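Local coordinates for cellulosomal scaffoldin adaptor protein B (Acetivibrio cellulolyticus, PDB 3BWZ) that forms part of a cellulosome scaffold, this module being a type II cohesin, a domain that docks with the dockerins of partner proteins, at residues Thr14-Ser17 with Val18-Val22; Glu131-Thr134 with Ser135-Asn138. All blocks are in the same frame, centred on the assembly; numbering follows the deposited sequence.

Contact 1. Residues Thr14-Ser17 with Val18-Val22. With EDO (1,2-ethanediol), chain F.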
# COMPACT_ATOMS: atom_id res chain seq x y z
N THR A 14 1.58 -4.24 -16.61
CA THR A 14 1.79 -5.68 -16.52
C THR A 14 3.18 -6.10 -16.86
O THR A 14 3.68 -7.15 -16.40
CB THR A 14 0.73 -6.49 -17.41
OG1 THR A 14 0.88 -6.15 -18.81
CG2 THR A 14 -0.68 -6.28 -16.94
N THR A 15 3.77 -5.32 -17.73
CA THR A 15 5.10 -5.55 -18.25
C THR A 15 5.84 -4.22 -18.16
O THR A 15 5.24 -3.17 -18.36
CB THR A 15 4.97 -6.17 -19.60
OG1 THR A 15 4.19 -7.37 -19.48
CG2 THR A 15 6.29 -6.54 -20.06
N ALA A 16 7.13 -4.27 -17.85
CA ALA A 16 7.90 -3.04 -17.70
C ALA A 16 9.37 -3.38 -17.95
O ALA A 16 9.91 -4.32 -17.38
CB ALA A 16 7.71 -2.47 -16.29
N SER A 17 10.00 -2.57 -18.78
CA SER A 17 11.42 -2.74 -19.09
C SER A 17 12.31 -2.23 -17.96
O SER A 17 11.87 -1.47 -17.09
CB SER A 17 11.76 -2.01 -20.37
OG SER A 17 10.96 -2.50 -21.43
N VAL A 18 13.56 -2.64 -17.99
CA VAL A 18 14.54 -2.13 -17.04
C VAL A 18 14.49 -0.60 -17.06
O VAL A 18 14.40 0.04 -18.12
CB VAL A 18 15.93 -2.63 -17.37
CG1 VAL A 18 16.94 -2.02 -16.44
CG2 VAL A 18 15.96 -4.17 -17.27
N GLY A 19 14.52 -0.03 -15.87
CA GLY A 19 14.53 1.39 -15.69
C GLY A 19 13.17 2.05 -15.63
O GLY A 19 13.07 3.21 -15.22
N GLU A 20 12.13 1.36 -16.05
CA GLU A 20 10.81 1.94 -15.99
C GLU A 20 10.31 2.03 -14.55
O GLU A 20 10.75 1.29 -13.66
CB GLU A 20 9.82 1.12 -16.80
CG GLU A 20 9.91 1.30 -18.28
CD GLU A 20 8.73 0.65 -18.99
OE1 GLU A 20 7.57 0.91 -18.64
OE2 GLU A 20 8.97 -0.12 -19.90
N ILE A 21 9.32 2.90 -14.35
CA ILE A 21 8.63 3.00 -13.08
C ILE A 21 7.30 2.25 -13.16
O ILE A 21 6.50 2.48 -14.09
CB ILE A 21 8.38 4.48 -12.69
CG1 ILE A 21 9.70 5.26 -12.69
CG2 ILE A 21 7.68 4.57 -11.34
CD1 ILE A 21 10.80 4.67 -11.85
N VAL A 22 7.06 1.39 -12.19
CA VAL A 22 5.80 0.70 -12.03
C VAL A 22 5.13 1.28 -10.80
O VAL A 22 5.72 1.34 -9.71
CB VAL A 22 6.05 -0.82 -11.82
CG1 VAL A 22 4.74 -1.55 -11.48
CG2 VAL A 22 6.74 -1.44 -13.02
C1 EDO F . -2.11 -4.86 -20.25
O1 EDO F . -0.85 -4.30 -19.88
C2 EDO F . -2.64 -4.25 -21.54
O2 EDO F . -3.06 -2.90 -21.41
O HOH W 1 5.13 -0.63 -19.37

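Contact 2. Residues Glu131-Thr134 with Ser135-Asn138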
# COMPACT_ATOMS: atom_id res chain seq x y z
N GLU A 131 2.38 -9.04 3.49
CA GLU A 131 2.85 -10.22 4.25
C GLU A 131 2.62 -10.03 5.74
O GLU A 131 2.87 -8.94 6.26
CB GLU A 131 4.34 -10.45 3.99
CG GLU A 131 4.64 -10.99 2.57
CD GLU A 131 5.96 -11.77 2.49
OE1 GLU A 131 6.03 -12.73 1.70
OE2 GLU A 131 6.92 -11.42 3.21
N ASP A 132 2.23 -11.09 6.43
CA ASP A 132 2.22 -11.09 7.88
C ASP A 132 3.67 -10.89 8.41
O ASP A 132 4.67 -11.08 7.70
CB ASP A 132 1.55 -12.35 8.41
CG ASP A 132 0.04 -12.34 8.30
OD1 ASP A 132 -0.60 -11.30 8.02
OD2 ASP A 132 -0.52 -13.43 8.57
N THR A 133 3.76 -10.40 9.64
CA THR A 133 5.01 -10.00 10.24
C THR A 133 4.87 -10.02 11.75
O THR A 133 3.80 -9.72 12.31
CB THR A 133 5.38 -8.58 9.79
OG1 THR A 133 6.38 -8.05 10.66
CG2 THR A 133 4.16 -7.62 9.77
N THR A 134 5.95 -10.34 12.44
CA THR A 134 5.92 -10.37 13.89
C THR A 134 5.64 -9.00 14.51
O THR A 134 5.15 -8.93 15.63
CB THR A 134 7.22 -10.93 14.47
OG1 THR A 134 8.31 -10.14 14.02
CG2 THR A 134 7.44 -12.36 14.05
N SER A 135 5.88 -7.93 13.76
CA SER A 135 5.60 -6.58 14.22
C SER A 135 4.13 -6.25 14.29
O SER A 135 3.76 -5.29 14.93
CB SER A 135 6.30 -5.57 13.31
OG SER A 135 7.69 -5.77 13.28
N VAL A 136 3.29 -7.02 13.58
CA VAL A 136 1.89 -6.67 13.43
C VAL A 136 1.04 -7.92 13.70
O VAL A 136 0.49 -8.54 12.78
CB VAL A 136 1.59 -6.05 12.04
CG1 VAL A 136 0.21 -5.43 12.08
CG2 VAL A 136 2.61 -4.96 11.68
N PRO A 137 0.90 -8.29 14.98
CA PRO A 137 0.16 -9.49 15.32
C PRO A 137 -1.30 -9.52 14.88
O PRO A 137 -1.86 -10.60 14.76
CB PRO A 137 0.26 -9.57 16.85
CG PRO A 137 1.24 -8.61 17.26
CD PRO A 137 1.57 -7.70 16.15
N ASN A 138 -1.93 -8.36 14.67
CA ASN A 138 -3.31 -8.26 14.19
C ASN A 138 -3.50 -8.23 12.71
O ASN A 138 -4.63 -8.11 12.26
CB ASN A 138 -3.97 -6.95 14.71
CG ASN A 138 -4.15 -6.96 16.17
OD1 ASN A 138 -4.69 -7.96 16.74
ND2 ASN A 138 -3.73 -5.94 16.82
O HOH W 2 1.17 -10.42 10.86
O HOH W 3 8.89 -7.64 14.97

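Contact 1. Residues Thr14-Ser17 with Val18-Val22
The Glu20 side chain folds back over the backbone of Ala16 and Ser17, with its carboxylate lying beside the peptide that joins them. With CG placed beside its own backbone N (chi1 -76°) and the chain extended beyond CG, OE2 accepts the Ser17 N-H at 2.9 Å from Ser17 N. The N-H meets OE2 from above the carboxylate plane, 65° out of it. Alongside, OE2 of Glu20 is 3.4 Å from Ser17 CB. The other oxygen faces a different way: OE1 of Glu20 accepts a hydrogen bond from a water at 3.0 Å, and the same water donates to Thr15 O at 2.7 Å; Lys13 completes a salt bridge to OE1. One carboxylate is thus bound to the preceding backbone at Ser17 N directly and at Thr15 O through a water.

The chain reverses in a type II turn from Ser17 to Glu20, closed by Glu20 N to Ser17 O at 3.0 Å. Gly19 occupies its third position with phi 88°, where a side chain would press on the preceding carbonyl oxygen. On the buried side, Ala16 CB meets Val22 CG2 at 3.6 Å. At the other end, Thr14 OG1 and O1 of a bound ethanediol share a hydrogen bond.

The turn lies at the end of the loop between the antiparallel strands 6-11 and 21-29; Ala16 and Val22 both reach Val120 of strand 111-120 and Ile165 of strand 158-165.

Contact 2. Residues Glu131-Thr134 with Ser135-Asn138
Thr133 and Ser135 form an ST turn, in which the Thr133 hydroxyl oxygen accepts the backbone N-H two residues on, and this sits within a type I beta turn from Thr133 to Val136. Two direct hydrogen bonds define the pair. Ser135 N reaches Thr133 OG1 at 3.1 Å, an approach made possible by OG1 standing opposite Thr133's own N and beside its carbonyl carbon (chi1 163°). Val136 N donates to Thr133 O at 3.0 Å and is nearly straight at the hydrogen, 164°, although it arrives 55° out of the carbonyl plane rather than along a lone pair. One residue therefore supplies both acceptors, side chain and main chain, to the N-H groups of successive residues, Ser135 and Val136.

Water-mediated links add to these. One water accepts from Thr133 N and donates to Val136 O at 2.8 Å, bridging the two ends of the turn. A second joins the hydroxyls of Thr134 and Ser135 on the exposed crest.

An apolar contact forms between the Thr133 and Val136 side chains, which run at a slant to each other; Val136 also touches Gln38 of strand 34-42 and Asn90 of strand 88-94, and Thr133 touches Asn40, so the turn packs on strands 34-42 and 88-94. Just before it, Asp132 OD1 accepts from Gly142 N, linking the start of the loop to its far end. The methyl meeting beneath the turn is between Thr133 CG2 and Val136 CG2, 3.6 Å apart.

Overall arrangement
Contacts 1 and 2 are separate turns of the same cohesin module, with centres 30 Å apart and nearest atoms about 17 Å apart, so neither touches the other. Their centres lie 19 Å and 15 Å from the centre of the chain; contact 1 is partly buried, contact 2 at the surface. Contact 1 joins strands 6-11 and 21-29, whereas contact 2 belongs to the longer connection between strands 126-130 and 143-147 and leans on strands 34-42 and 88-94. Both reverse the chain through a beta turn, of type II and type I respectively. The ethanediol, probably from the crystallisation liquor, is bound at contact 1 by Thr14.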